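Local coordinates for beta-lactamase inhibitory protein BLIP-I (Streptomyces exfoliatus, PDB 3GMV), which inhibits beta-lactamases, probably by binding the enzyme and blocking its active site, at residues Lys80-Met91 with Val146-Thr156. Sequence-based numbering, arbitrary orientation.
Sequences KLSHYNRTALGM and VLTYRYQRSLT
The guanidinium of Arg150 lies nearly flat on the ring of Tyr84, planes 21° and centres 4.3 Å apart, with Tyr84 OH over the centre of the guanidinium. Chi1 of 51° sets Arg150 CG between the backbone N and carbonyl carbon, and a bend at chi3 swings the planar head onto the ring. Polar partners around its edge fix its rotation: NE donates almost straight to Thr87 OG1 (2.9 Å), NH2 reaches Tyr84 O (3.2 Å), and a water links NH2 to Asn85 OD1. Thr87 suits its place because its hydroxyl also donates in plane to a lone pair of Tyr84 O, so one carbonyl receives three N-H or O-H groups where the chain turns. On the opposite side of the Tyr84 ring, Gln152 CG makes a CH-pi contact 3.6 Å from the Tyr84 centroid; the Gln152 chain bends at chi2, its amide stands 62° from the ring, and OE1 accepts from Leu155 N. These contacts hold helix 81-84 and the following loop against edge strand 146-153 of the antiparallel sheet in this two-layer alpha/beta sandwich; Phe140 of neighbouring strand 137-143 touches Thr87, Leu147 and Arg150. Leu155 packs CD1 against Tyr84 CB and CB against Leu81 CB, while at the helix start Thr156 O, of the C-terminal carboxylate, accepts from Leu81 N (2.8 Å), a probably favourable charge there. At the other end, Met91 SD lies 3.8 Å from Leu147 CD2, and Leu89 CD2 reaches Arg150 CG. Gly90 fits its positive phi, where a CB would press on Leu89 O; its N-H bonds Leu147 O, and Leu147 N returns a bond to Met91 O (2.7 Å).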
ATOM      1  N   LYS A  80       2.269 -13.260  14.538  1.00  8.84           N
ATOM      2  CA  LYS A  80       1.745 -13.532  15.869  1.00  9.03           C
ATOM      3  C   LYS A  80       1.860 -12.292  16.738  1.00  8.67           C
ATOM      4  O   LYS A  80       2.694 -11.422  16.480  1.00  9.50           O
ATOM      5  CB  LYS A  80       2.593 -14.639  16.540  1.00  9.42           C
ATOM      6  CG  LYS A  80       2.569 -15.983  15.834  1.00  9.39           C
ATOM      7  CD  LYS A  80       1.144 -16.564  15.676  1.00 10.70           C
ATOM      8  CE  LYS A  80       1.188 -17.824  14.786  1.00 16.49           C
ATOM      9  NZ  LYS A  80      -0.222 -18.202  14.441  1.00 18.65           N
ATOM     10  N   LEU A  81       1.042 -12.219  17.790  1.00  8.34           N
ATOM     11  CA  LEU A  81       1.175 -11.140  18.761  1.00  8.16           C
ATOM     12  C   LEU A  81       2.573 -11.122  19.358  1.00  8.51           C
ATOM     13  O   LEU A  81       3.127 -10.069  19.620  1.00  7.83           O
ATOM     14  CB  LEU A  81       0.098 -11.248  19.854  1.00  8.71           C
ATOM     15  CG  LEU A  81       0.024 -10.078  20.820  1.00  9.91           C
ATOM     16  CD1 LEU A  81      -0.148  -8.740  20.072  1.00 13.44           C
ATOM     17  CD2 LEU A  81      -1.138 -10.367  21.762  1.00 11.34           C
ATOM     18  N   SER A  82       3.182 -12.294  19.532  1.00  7.92           N
ATOM     19  CA  SER A  82       4.556 -12.350  20.047  1.00  8.25           C
ATOM     20  C   SER A  82       5.513 -11.519  19.162  1.00  7.18           C
ATOM     21  O   SER A  82       6.364 -10.756  19.661  1.00  7.05           O
ATOM     22  CB  SER A  82       5.010 -13.816  20.057  1.00  7.76           C
ATOM     23  OG  SER A  82       6.310 -13.959  20.635  1.00  8.19           O
ATOM     24  N   HIS A  83       5.398 -11.677  17.852  1.00  7.61           N
ATOM     25  CA  HIS A  83       6.244 -10.909  16.938  1.00  7.36           C
ATOM     26  C   HIS A  83       5.966  -9.424  17.113  1.00  7.03           C
ATOM     27  O   HIS A  83       6.891  -8.591  17.182  1.00  6.61           O
ATOM     28  CB  HIS A  83       5.934 -11.184  15.472  1.00  8.92           C
ATOM     29  CG  HIS A  83       6.168 -12.586  15.017  1.00  8.20           C
ATOM     30  ND1 HIS A  83       5.158 -13.364  14.500  1.00  8.92           N
ATOM     31  CD2 HIS A  83       7.307 -13.308  14.892  1.00  9.65           C
ATOM     32  CE1 HIS A  83       5.656 -14.522  14.103  1.00 11.93           C
ATOM     33  NE2 HIS A  83       6.957 -14.512  14.327  1.00  9.03           N
ATOM     34  N   TYR A  84       4.685  -9.078  17.090  1.00  6.83           N
ATOM     35  CA  TYR A  84       4.266  -7.689  17.178  1.00  6.75           C
ATOM     36  C   TYR A  84       4.819  -7.016  18.441  1.00  7.33           C
ATOM     37  O   TYR A  84       5.282  -5.858  18.406  1.00  7.14           O
ATOM     38  CB  TYR A  84       2.712  -7.602  17.146  1.00  7.62           C
ATOM     39  CG  TYR A  84       2.250  -6.152  17.223  1.00  6.21           C
ATOM     40  CD1 TYR A  84       2.217  -5.362  16.077  1.00  5.78           C
ATOM     41  CD2 TYR A  84       1.866  -5.596  18.428  1.00  9.59           C
ATOM     42  CE1 TYR A  84       1.806  -4.050  16.129  1.00  7.01           C
ATOM     43  CE2 TYR A  84       1.463  -4.281  18.499  1.00  7.97           C
ATOM     44  CZ  TYR A  84       1.443  -3.517  17.361  1.00 10.32           C
ATOM     45  OH  TYR A  84       1.051  -2.211  17.443  1.00  9.56           O
ATOM     46  N   ASN A  85       4.795  -7.752  19.549  1.00  7.53           N
ATOM     47  CA  ASN A  85       5.282  -7.246  20.840  1.00  8.07           C
ATOM     48  C   ASN A  85       6.780  -6.997  20.887  1.00  8.71           C
ATOM     49  O   ASN A  85       7.274  -6.367  21.838  1.00  8.52           O
ATOM     50  CB  ASN A  85       4.897  -8.195  21.969  1.00  8.41           C
ATOM     51  CG  ASN A  85       3.443  -8.087  22.329  1.00  8.69           C
ATOM     52  OD1 ASN A  85       2.790  -7.097  21.995  1.00 10.22           O
ATOM     53  ND2 ASN A  85       2.912  -9.105  23.030  1.00 10.49           N
ATOM     54  N   ARG A  86       7.489  -7.431  19.848  1.00  7.75           N
ATOM     55  CA  ARG A  86       8.907  -7.141  19.749  1.00  8.55           C
ATOM     56  C   ARG A  86       9.210  -6.111  18.664  1.00  8.98           C
ATOM     57  O   ARG A  86      10.350  -6.007  18.170  1.00 10.82           O
ATOM     58  CB  ARG A  86       9.730  -8.433  19.593  1.00  8.76           C
ATOM     59  CG  ARG A  86       9.693  -9.289  20.862  1.00  8.12           C
ATOM     60  CD  ARG A  86      10.609 -10.562  20.720  1.00  8.99           C
ATOM     61  NE  ARG A  86      10.043 -11.493  19.736  1.00  9.00           N
ATOM     62  CZ  ARG A  86       9.098 -12.399  19.985  1.00  9.37           C
ATOM     63  NH1 ARG A  86       8.596 -12.521  21.211  1.00  8.81           N
ATOM     64  NH2 ARG A  86       8.646 -13.197  19.007  1.00  7.74           N
ATOM     65  N   THR A  87       8.203  -5.304  18.338  1.00  8.74           N
ATOM     66  CA  THR A  87       8.415  -4.144  17.502  1.00  8.16           C
ATOM     67  C   THR A  87       8.186  -2.906  18.352  1.00  8.35           C
ATOM     68  O   THR A  87       7.494  -2.951  19.403  1.00  8.72           O
ATOM     69  CB  THR A  87       7.487  -4.110  16.264  1.00  7.26           C
ATOM     70  OG1 THR A  87       6.111  -4.072  16.695  1.00  7.77           O
ATOM     71  CG2 THR A  87       7.688  -5.384  15.418  1.00  7.64           C
ATOM     72  N   ALA A  88       8.750  -1.796  17.900  1.00  9.02           N
ATOM     73  CA  ALA A  88       8.617  -0.521  18.612  1.00  8.77           C
ATOM     74  C   ALA A  88       8.936   0.597  17.630  1.00  8.80           C
ATOM     75  O   ALA A  88       9.815   0.438  16.790  1.00  8.11           O
ATOM     76  CB  ALA A  88       9.615  -0.461  19.807  1.00  8.85           C
ATOM     77  N   LEU A  89       8.248   1.742  17.761  1.00  8.76           N
ATOM     78  CA  LEU A  89       8.573   2.906  16.923  1.00  8.94           C
ATOM     79  C   LEU A  89      10.062   3.230  17.042  1.00  9.12           C
ATOM     80  O   LEU A  89      10.628   3.134  18.144  1.00  9.96           O
ATOM     81  CB  LEU A  89       7.727   4.128  17.321  1.00  8.44           C
ATOM     82  CG  LEU A  89       6.228   3.901  17.121  1.00  8.16           C
ATOM     83  CD1 LEU A  89       5.446   5.205  17.338  1.00  9.29           C
ATOM     84  CD2 LEU A  89       5.933   3.341  15.748  1.00  9.18           C
ATOM     85  N   GLY A  90      10.697   3.567  15.923  1.00  8.78           N
ATOM     86  CA  GLY A  90      12.095   3.984  15.906  1.00  9.36           C
ATOM     87  C   GLY A  90      13.041   2.861  15.524  1.00  9.67           C
ATOM     88  O   GLY A  90      14.220   3.113  15.240  1.00 10.80           O
ATOM     89  N   MET A  91      12.559   1.621  15.544  1.00  8.88           N
ATOM     90  CA  MET A  91      13.392   0.477  15.106  1.00 10.28           C
ATOM     91  C   MET A  91      13.663   0.585  13.611  1.00 10.42           C
ATOM     92  O   MET A  91      12.866   1.186  12.881  1.00  9.27           O
ATOM     93  CB  MET A  91      12.754  -0.872  15.481  1.00  9.93           C
ATOM     94  CG  MET A  91      11.693  -1.385  14.482  1.00 10.16           C
ATOM     95  SD  MET A  91      10.688  -2.745  15.113  1.00 10.76           S
ATOM     96  CE  MET A  91      11.915  -3.958  15.600  1.00 12.12           C
ATOM     97  N   VAL A 146      12.842   3.563   8.698  1.00 10.84           N
ATOM     98  CA  VAL A 146      12.656   3.512  10.165  1.00 10.10           C
ATOM     99  C   VAL A 146      11.174   3.350  10.525  1.00  9.05           C
ATOM    100  O   VAL A 146      10.295   3.944   9.883  1.00  8.55           O
ATOM    101  CB  VAL A 146      13.218   4.768  10.837  1.00 11.44           C
ATOM    102  CG1 VAL A 146      12.928   4.785  12.375  1.00  9.84           C
ATOM    103  CG2 VAL A 146      14.735   4.908  10.514  1.00 11.23           C
ATOM    104  N   LEU A 147      10.886   2.518  11.528  1.00  8.50           N
ATOM    105  CA  LEU A 147       9.470   2.303  11.870  1.00  7.64           C
ATOM    106  C   LEU A 147       8.798   3.552  12.473  1.00  7.69           C
ATOM    107  O   LEU A 147       9.205   4.043  13.532  1.00  8.89           O
ATOM    108  CB  LEU A 147       9.309   1.069  12.785  1.00  6.24           C
ATOM    109  CG  LEU A 147       7.854   0.629  13.037  1.00  6.98           C
ATOM    110  CD1 LEU A 147       7.226   0.035  11.759  1.00  7.06           C
ATOM    111  CD2 LEU A 147       7.833  -0.456  14.117  1.00  6.42           C
ATOM    112  N   THR A 148       7.794   4.092  11.782  1.00  7.47           N
ATOM    113  CA  THR A 148       7.094   5.294  12.244  1.00  8.65           C
ATOM    114  C   THR A 148       5.623   5.032  12.582  1.00  8.67           C
ATOM    115  O   THR A 148       4.940   5.925  13.082  1.00  8.25           O
ATOM    116  CB  THR A 148       7.213   6.441  11.199  1.00  8.55           C
ATOM    117  OG1 THR A 148       6.805   5.932   9.923  1.00 10.20           O
ATOM    118  CG2 THR A 148       8.673   6.904  11.082  1.00  9.29           C
ATOM    119  N   TYR A 149       5.126   3.821  12.301  1.00  8.29           N
ATOM    120  CA  TYR A 149       3.747   3.471  12.716  1.00  8.13           C
ATOM    121  C   TYR A 149       3.626   1.976  12.914  1.00  8.95           C
ATOM    122  O   TYR A 149       4.099   1.221  12.092  1.00  8.57           O
ATOM    123  CB  TYR A 149       2.726   3.882  11.646  1.00  8.04           C
ATOM    124  CG  TYR A 149       1.282   3.624  12.071  1.00  7.82           C
ATOM    125  CD1 TYR A 149       0.691   4.376  13.078  1.00  8.38           C
ATOM    126  CD2 TYR A 149       0.532   2.626  11.481  1.00  5.15           C
ATOM    127  CE1 TYR A 149      -0.629   4.173  13.469  1.00  9.03           C
ATOM    128  CE2 TYR A 149      -0.830   2.386  11.896  1.00  6.82           C
ATOM    129  CZ  TYR A 149      -1.372   3.166  12.892  1.00  8.81           C
ATOM    130  OH  TYR A 149      -2.672   2.967  13.294  1.00  9.03           O
ATOM    131  N   ARG A 150       2.949   1.547  13.975  1.00  7.42           N
ATOM    132  CA  ARG A 150       2.688   0.117  14.160  1.00  6.22           C
ATOM    133  C   ARG A 150       1.288   0.000  14.778  1.00  6.23           C
ATOM    134  O   ARG A 150       0.914   0.809  15.633  1.00  7.15           O
ATOM    135  CB  ARG A 150       3.766  -0.518  15.058  1.00  5.86           C
ATOM    136  CG  ARG A 150       4.001   0.250  16.411  1.00  7.51           C
ATOM    137  CD  ARG A 150       5.210  -0.341  17.197  1.00  7.87           C
ATOM    138  NE  ARG A 150       4.954  -1.648  17.831  1.00  7.07           N
ATOM    139  CZ  ARG A 150       4.338  -1.825  19.005  1.00  9.82           C
ATOM    140  NH1 ARG A 150       3.830  -0.780  19.681  1.00  9.12           N
ATOM    141  NH2 ARG A 150       4.193  -3.049  19.514  1.00  8.65           N
ATOM    142  N   TYR A 151       0.517  -0.968  14.320  1.00  7.24           N
ATOM    143  CA  TYR A 151      -0.829  -1.189  14.828  1.00  8.04           C
ATOM    144  C   TYR A 151      -1.128  -2.672  14.695  1.00  8.31           C
ATOM    145  O   TYR A 151      -0.649  -3.320  13.751  1.00  8.49           O
ATOM    146  CB  TYR A 151      -1.832  -0.385  13.990  1.00  8.85           C
ATOM    147  CG  TYR A 151      -3.217  -0.405  14.566  1.00  9.25           C
ATOM    148  CD1 TYR A 151      -3.545   0.432  15.636  1.00 10.39           C
ATOM    149  CD2 TYR A 151      -4.196  -1.241  14.054  1.00 13.13           C
ATOM    150  CE1 TYR A 151      -4.813   0.412  16.177  1.00 13.10           C
ATOM    151  CE2 TYR A 151      -5.475  -1.250  14.603  1.00 13.47           C
ATOM    152  CZ  TYR A 151      -5.760  -0.419  15.656  1.00 13.73           C
ATOM    153  OH  TYR A 151      -7.036  -0.456  16.188  1.00 14.60           O
ATOM    154  N   GLN A 152      -1.938  -3.221  15.601  1.00  8.83           N
ATOM    155  CA  GLN A 152      -2.433  -4.576  15.397  1.00 10.01           C
ATOM    156  C   GLN A 152      -3.899  -4.735  15.778  1.00 10.57           C
ATOM    157  O   GLN A 152      -4.408  -4.053  16.659  1.00 10.28           O
ATOM    158  CB  GLN A 152      -1.570  -5.628  16.113  1.00 10.56           C
ATOM    159  CG  GLN A 152      -1.707  -5.624  17.627  1.00 10.62           C
ATOM    160  CD  GLN A 152      -2.897  -6.445  18.117  1.00 12.73           C
ATOM    161  OE1 GLN A 152      -3.415  -7.317  17.414  1.00 13.97           O
ATOM    162  NE2 GLN A 152      -3.320  -6.171  19.323  1.00 18.83           N
ATOM    163  N   ARG A 153      -4.569  -5.637  15.074  1.00 11.61           N
ATOM    164  CA  ARG A 153      -5.975  -5.920  15.329  1.00 13.16           C
ATOM    165  C   ARG A 153      -6.159  -7.419  15.470  1.00 12.46           C
ATOM    166  O   ARG A 153      -5.924  -8.174  14.530  1.00 10.93           O
ATOM    167  CB  ARG A 153      -6.806  -5.417  14.154  1.00 15.84           C
ATOM    168  CG  ARG A 153      -6.431  -6.140  12.830  1.00 19.69           C
ATOM    169  CD  ARG A 153      -7.588  -6.185  11.818  1.00 27.26           C
ATOM    170  NE  ARG A 153      -7.333  -7.045  10.658  1.00 26.06           N
ATOM    171  CZ  ARG A 153      -7.288  -6.603   9.391  1.00 31.48           C
ATOM    172  NH1 ARG A 153      -7.070  -7.452   8.382  1.00 29.90           N
ATOM    173  NH2 ARG A 153      -7.496  -5.310   9.125  1.00 29.74           N
ATOM    174  N   SER A 154      -6.538  -7.842  16.675  1.00 12.27           N
ATOM    175  CA  SER A 154      -6.976  -9.210  16.918  1.00 13.38           C
ATOM    176  C   SER A 154      -5.911 -10.270  16.820  1.00 13.29           C
ATOM    177  O   SER A 154      -6.255 -11.444  16.694  1.00 13.25           O
ATOM    178  CB  SER A 154      -8.128  -9.605  15.970  1.00 13.17           C
ATOM    179  OG  SER A 154      -9.239  -8.770  16.231  1.00 15.70           O
ATOM    180  N   LEU A 155      -4.631  -9.894  16.889  1.00 12.69           N
ATOM    181  CA  LEU A 155      -3.588 -10.917  16.847  1.00 12.41           C
ATOM    182  C   LEU A 155      -3.657 -11.842  18.042  1.00 12.76           C
ATOM    183  O   LEU A 155      -4.066 -11.425  19.131  1.00 14.52           O
ATOM    184  CB  LEU A 155      -2.194 -10.294  16.787  1.00 12.09           C
ATOM    185  CG  LEU A 155      -1.830  -9.596  15.478  1.00 11.95           C
ATOM    186  CD1 LEU A 155      -0.415  -9.032  15.653  1.00 11.49           C
ATOM    187  CD2 LEU A 155      -1.931 -10.541  14.256  1.00 11.02           C
ATOM    188  N   THR A 156      -3.204 -13.076  17.840  1.00 13.78           N
ATOM    189  CA  THR A 156      -3.057 -14.080  18.894  1.00 15.25           C
ATOM    190  C   THR A 156      -1.575 -14.279  19.068  1.00 14.09           C
ATOM    191  O   THR A 156      -0.851 -14.315  18.063  1.00 13.91           O
ATOM    192  CB  THR A 156      -3.590 -15.470  18.434  1.00 14.85           C
ATOM    193  OG1 THR A 156      -4.987 -15.375  18.168  1.00 22.83           O
ATOM    194  CG2 THR A 156      -3.382 -16.520  19.531  1.00 18.36           C
ATOM    195  OXT THR A 156      -1.086 -14.421  20.184  1.00 14.11           O
TER
HETATM  196  O   HOH W   1       3.216  -4.195  21.948  1.00 17.40           O